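Local coordinates for conserved hypothetical protein (Sulfolobus solfataricus, PDB 2FNA), which binds ADP with magnesium present and is probably an ATPase of the archaeal AAA+ (P-loop NTPase) class, with a C-terminal winged-helix domain, at residues L293-T298 with T330-H335; S306-A311 with S323-Y328. All coordinates share one frame; numbering follows the deposited sequence.

Contact 1 of 2, residues L293-T298 with T330-H335; sequences LNIMRT and TQLTKH. With EDO (1,2-ethanediol), chain J.
Ile295 meets Leu332 through its CG2 branch, which is set anti to the backbone N because CG1 takes the place beside that nitrogen (chi1 -74°). Met296, a selenomethionine, turns at chi2 (-57°), which brings its SE atom toward the same leucine; chi3 then turns CE. Leu332 answers with both methyls. Its CD1 presses on Ile295 CG2 at 3.4 Å, tighter than usual van der Waals contact, and the two side chains run at a slant to one another. Its CD2 lies 4.0 Å from Met296 SE, where the two side chains pass one another running opposite ways.

Phe278 of helix 259-282 and Ile338 of strand 338-340 each touch both Met296 and Leu332. On another side of helix 289-299, Arg297 NE gives a weak, bent hydrogen bond to O2 of a 1,2-ethanediol, at 3.2 Å. Thr298 OG1 bonds back to Asn294 O, 2.7 Å away, and reaches it from the face opposite to Thr298 N.

No hydrogen bond links the two segments. The three touching side chains are buried and apolar, so this join in the winged-helix domain rests on dispersion and exclusion of water.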
# COMPACT_ATOMS: atom_id res chain seq x y z
N LEU A 293 -0.71 -11.59 19.41
CA LEU A 293 -0.67 -12.97 18.90
C LEU A 293 -1.92 -13.74 19.34
O LEU A 293 -2.52 -14.49 18.57
CB LEU A 293 0.59 -13.72 19.36
CG LEU A 293 1.86 -13.41 18.55
CD1 LEU A 293 3.11 -13.72 19.36
CD2 LEU A 293 1.85 -14.17 17.21
N ASN A 294 -2.30 -13.55 20.60
CA ASN A 294 -3.45 -14.23 21.17
C ASN A 294 -4.74 -13.80 20.47
O ASN A 294 -5.57 -14.63 20.12
CB ASN A 294 -3.54 -13.93 22.66
CG ASN A 294 -4.54 -14.81 23.36
OD1 ASN A 294 -5.75 -14.67 23.18
ND2 ASN A 294 -4.03 -15.73 24.17
N ILE A 295 -4.91 -12.49 20.29
CA ILE A 295 -6.09 -11.94 19.61
C ILE A 295 -6.25 -12.51 18.20
O ILE A 295 -7.37 -12.83 17.79
CB ILE A 295 -6.02 -10.40 19.51
CG1 ILE A 295 -6.30 -9.76 20.89
CG2 ILE A 295 -6.99 -9.88 18.44
CD1 ILE A 295 -6.03 -8.27 20.98
N MSE A 296 -5.15 -12.62 17.46
CA MSE A 296 -5.22 -13.05 16.05
C MSE A 296 -5.54 -14.53 15.92
O MSE A 296 -6.32 -14.94 15.04
CB MSE A 296 -3.93 -12.73 15.31
CG MSE A 296 -3.71 -11.25 15.08
SE MSE A 296 -5.17 -10.37 14.11
CE MSE A 296 -5.12 -11.37 12.51
N ARG A 297 -4.93 -15.33 16.77
CA ARG A 297 -5.27 -16.74 16.87
C ARG A 297 -6.74 -16.89 17.26
O ARG A 297 -7.46 -17.71 16.69
CB ARG A 297 -4.36 -17.43 17.88
CG ARG A 297 -2.92 -17.52 17.40
CD ARG A 297 -1.98 -18.12 18.45
NE ARG A 297 -0.58 -17.81 18.12
CZ ARG A 297 0.46 -18.08 18.90
NH1 ARG A 297 0.30 -18.69 20.07
NH2 ARG A 297 1.69 -17.75 18.50
N THR A 298 -7.18 -16.08 18.21
CA THR A 298 -8.58 -16.12 18.67
C THR A 298 -9.54 -15.78 17.53
O THR A 298 -10.58 -16.42 17.36
CB THR A 298 -8.82 -15.18 19.88
OG1 THR A 298 -7.98 -15.59 20.95
CG2 THR A 298 -10.28 -15.21 20.33
N THR A 330 -8.66 -1.75 17.89
CA THR A 330 -8.58 -0.53 17.07
C THR A 330 -7.30 -0.45 16.25
O THR A 330 -7.32 -0.04 15.10
CB THR A 330 -8.67 0.74 17.96
OG1 THR A 330 -9.97 0.80 18.55
CG2 THR A 330 -8.42 2.03 17.14
N GLN A 331 -6.17 -0.82 16.87
CA GLN A 331 -4.91 -0.82 16.16
C GLN A 331 -4.94 -1.84 15.01
O GLN A 331 -4.54 -1.54 13.88
CB GLN A 331 -3.76 -1.09 17.14
CG GLN A 331 -3.45 0.08 18.06
CD GLN A 331 -3.11 1.35 17.28
OE1 GLN A 331 -2.07 1.42 16.63
NE2 GLN A 331 -4.00 2.33 17.32
N LEU A 332 -5.43 -3.04 15.30
CA LEU A 332 -5.52 -4.14 14.31
C LEU A 332 -6.40 -3.72 13.14
O LEU A 332 -6.07 -3.96 11.95
CB LEU A 332 -6.05 -5.42 14.99
CG LEU A 332 -5.03 -6.15 15.88
CD1 LEU A 332 -5.66 -7.27 16.70
CD2 LEU A 332 -3.89 -6.71 15.04
N THR A 333 -7.52 -3.08 13.45
CA THR A 333 -8.44 -2.58 12.41
C THR A 333 -7.81 -1.46 11.57
O THR A 333 -7.96 -1.44 10.34
CB THR A 333 -9.75 -2.09 13.01
OG1 THR A 333 -10.35 -3.14 13.77
CG2 THR A 333 -10.72 -1.68 11.95
N LYS A 334 -7.10 -0.54 12.23
CA LYS A 334 -6.46 0.59 11.53
C LYS A 334 -5.38 0.11 10.57
O LYS A 334 -5.14 0.74 9.56
CB LYS A 334 -5.81 1.57 12.51
CG LYS A 334 -6.77 2.30 13.42
CD LYS A 334 -7.08 3.70 12.91
CE LYS A 334 -7.30 4.64 14.09
NZ LYS A 334 -8.01 5.86 13.62
N HIS A 335 -4.70 -0.97 10.96
CA HIS A 335 -3.60 -1.52 10.20
C HIS A 335 -4.09 -2.67 9.26
O HIS A 335 -3.30 -3.26 8.53
CB HIS A 335 -2.45 -1.94 11.13
CG HIS A 335 -1.74 -0.79 11.78
ND1 HIS A 335 -0.54 -0.29 11.31
CD2 HIS A 335 -2.07 -0.03 12.85
CE1 HIS A 335 -0.17 0.73 12.06
NE2 HIS A 335 -1.08 0.91 13.00
C1 EDO J . 2.08 -17.26 14.85
O1 EDO J . 3.20 -18.07 15.23
C2 EDO J . 1.04 -18.11 14.12
O2 EDO J . -0.04 -18.43 14.99

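Contact 2 of 2, residues S306-A311 with S323-Y328; sequences SDVKRA and SEIYNY
Ile325 carries this contact from helix 322-334, reaching helix 305-316 with two of its branches. Its CG1 stands beside the backbone N and its CG2 anti to it (chi1 -57°). The CG1 arm then turns at chi2 (-88°) and lays CD1 against the backbone of the other helix, 4.0 Å from Lys309 CA. The CG2 branch faces Val308, whose CG1 is 4.3 Å away. The helices come close here: the CA atoms of Lys309 and Ile325 are 7.2 Å apart.

The packed side is apolar. Val308 and Ile325 are both buried. Ile325 also touches Trp305 and Leu312 of helix 305-316 and Ile320 in the loop between the helices. Val308 also lies on Ile295 of helix 289-299.

The looser side belongs to Lys309, which is partly exposed. Only the base of its side chain is near, with CB 4.4 Å from Ile325 CD1. The chain runs out extended to CE and turns at its last torsion (chi4 -73°), where NZ forms a salt bridge with Glu313, one turn further along the same helix. Another face of helix 305-316 holds a second ion pair, between Arg310 NH1 and Asp307 OD1 at 3.4 Å. Asp307 OD2 accepts from the backbone N of Lys304, before the segment.

Helices 305-316 and 322-334 match the helix-turn-helix part expected of a winged-helix domain related to the MCM C terminus. In many winged-helix proteins the second of these two helices contacts DNA, but no such role is established here. The charged ends of Lys309, Asp307 and Arg310 are paired within helix 305-316 or next to it. Ile325 CD1 can therefore pack against bare backbone at Lys309 CA, while the lysine amine stays at the edge with Glu313.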
# COMPACT_ATOMS: atom_id res chain seq x y z
N SER A 306 -16.31 -10.70 23.45
CA SER A 306 -16.31 -11.68 24.54
C SER A 306 -15.26 -12.77 24.32
O SER A 306 -14.57 -13.15 25.26
CB SER A 306 -17.70 -12.31 24.73
OG SER A 306 -18.28 -12.72 23.50
N ASP A 307 -15.12 -13.24 23.07
CA ASP A 307 -14.15 -14.29 22.75
C ASP A 307 -12.70 -13.78 22.91
O ASP A 307 -11.82 -14.48 23.41
CB ASP A 307 -14.37 -14.84 21.33
CG ASP A 307 -15.78 -15.40 21.12
OD1 ASP A 307 -16.09 -16.49 21.66
OD2 ASP A 307 -16.58 -14.74 20.42
N VAL A 308 -12.47 -12.54 22.46
CA VAL A 308 -11.17 -11.88 22.59
C VAL A 308 -10.84 -11.71 24.10
O VAL A 308 -9.78 -12.12 24.58
CB VAL A 308 -11.16 -10.51 21.84
CG1 VAL A 308 -9.90 -9.74 22.15
CG2 VAL A 308 -11.30 -10.71 20.32
N LYS A 309 -11.78 -11.13 24.84
CA LYS A 309 -11.62 -10.96 26.28
C LYS A 309 -11.29 -12.29 26.96
O LYS A 309 -10.32 -12.39 27.70
CB LYS A 309 -12.89 -10.39 26.90
CG LYS A 309 -12.71 -9.82 28.32
CD LYS A 309 -13.92 -8.98 28.72
CE LYS A 309 -13.61 -8.05 29.89
NZ LYS A 309 -13.50 -8.83 31.15
N ARG A 310 -12.11 -13.30 26.68
CA ARG A 310 -12.01 -14.59 27.36
C ARG A 310 -10.63 -15.22 27.13
O ARG A 310 -9.97 -15.66 28.08
CB ARG A 310 -13.12 -15.54 26.89
CG ARG A 310 -13.08 -16.91 27.50
CD ARG A 310 -14.20 -17.82 26.98
NE ARG A 310 -15.54 -17.28 27.23
CZ ARG A 310 -16.31 -16.65 26.34
NH1 ARG A 310 -15.90 -16.45 25.08
NH2 ARG A 310 -17.51 -16.21 26.70
N ALA A 311 -10.21 -15.23 25.87
CA ALA A 311 -8.92 -15.81 25.47
C ALA A 311 -7.71 -15.08 26.07
O ALA A 311 -6.70 -15.71 26.37
CB ALA A 311 -8.80 -15.85 23.96
N SER A 323 -10.61 -0.87 28.07
CA SER A 323 -9.81 0.16 27.40
C SER A 323 -8.65 -0.45 26.65
O SER A 323 -8.35 -0.05 25.52
CB SER A 323 -9.23 1.17 28.40
OG SER A 323 -10.24 1.87 29.10
N GLU A 324 -7.99 -1.40 27.30
CA GLU A 324 -6.88 -2.12 26.69
C GLU A 324 -7.38 -2.90 25.47
O GLU A 324 -6.80 -2.77 24.38
CB GLU A 324 -6.23 -3.07 27.71
CG GLU A 324 -5.37 -2.34 28.75
CD GLU A 324 -4.89 -3.25 29.88
OE1 GLU A 324 -5.72 -3.72 30.71
OE2 GLU A 324 -3.66 -3.47 29.97
N ILE A 325 -8.45 -3.66 25.66
CA ILE A 325 -9.07 -4.48 24.60
C ILE A 325 -9.46 -3.63 23.37
O ILE A 325 -9.17 -4.00 22.25
CB ILE A 325 -10.34 -5.22 25.08
CG1 ILE A 325 -10.06 -6.13 26.30
CG2 ILE A 325 -10.97 -6.02 23.92
CD1 ILE A 325 -9.61 -7.54 25.97
N TYR A 326 -10.13 -2.52 23.62
CA TYR A 326 -10.54 -1.59 22.59
C TYR A 326 -9.35 -1.10 21.78
O TYR A 326 -9.40 -1.04 20.55
CB TYR A 326 -11.26 -0.39 23.23
CG TYR A 326 -11.69 0.68 22.24
CD1 TYR A 326 -12.88 0.55 21.52
CD2 TYR A 326 -10.92 1.83 22.04
CE1 TYR A 326 -13.29 1.53 20.62
CE2 TYR A 326 -11.33 2.81 21.15
CZ TYR A 326 -12.51 2.65 20.44
OH TYR A 326 -12.91 3.62 19.55
N ASN A 327 -8.27 -0.74 22.48
CA ASN A 327 -7.06 -0.22 21.84
C ASN A 327 -6.39 -1.27 20.95
O ASN A 327 -5.93 -0.95 19.86
CB ASN A 327 -6.09 0.32 22.89
CG ASN A 327 -4.70 0.64 22.33
OD1 ASN A 327 -4.55 1.44 21.40
ND2 ASN A 327 -3.67 0.04 22.94
N TYR A 328 -6.32 -2.52 21.41
CA TYR A 328 -5.72 -3.60 20.61
C TYR A 328 -6.52 -3.86 19.32
O TYR A 328 -5.96 -3.97 18.23
CB TYR A 328 -5.62 -4.90 21.43
CG TYR A 328 -4.86 -4.79 22.74
CD1 TYR A 328 -3.68 -4.06 22.83
CD2 TYR A 328 -5.30 -5.48 23.88
CE1 TYR A 328 -2.97 -3.98 24.02
CE2 TYR A 328 -4.59 -5.40 25.08
CZ TYR A 328 -3.42 -4.65 25.14
OH TYR A 328 -2.70 -4.56 26.32

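Overall arrangement
From the N terminus the chain first passes through the P-loop NTPase part, where ADP is bound, then helix 259-282, which also packs on contact 1, and then helix 289-299. Helix 305-316 follows it directly. Helix 322-334 then turns back on both. Contact 2 closes the short inner loop, with 11 residues between its segments. Contact 1 closes the longer loop around it, with 31 residues between. The contacts are therefore nested and do not cross. Their centres are about 10 Å apart, and Ile295 CD1 packs on Tyr328 CB at 3.4 Å. Helix 322-334 is common to both, so together they join three helices of one domain.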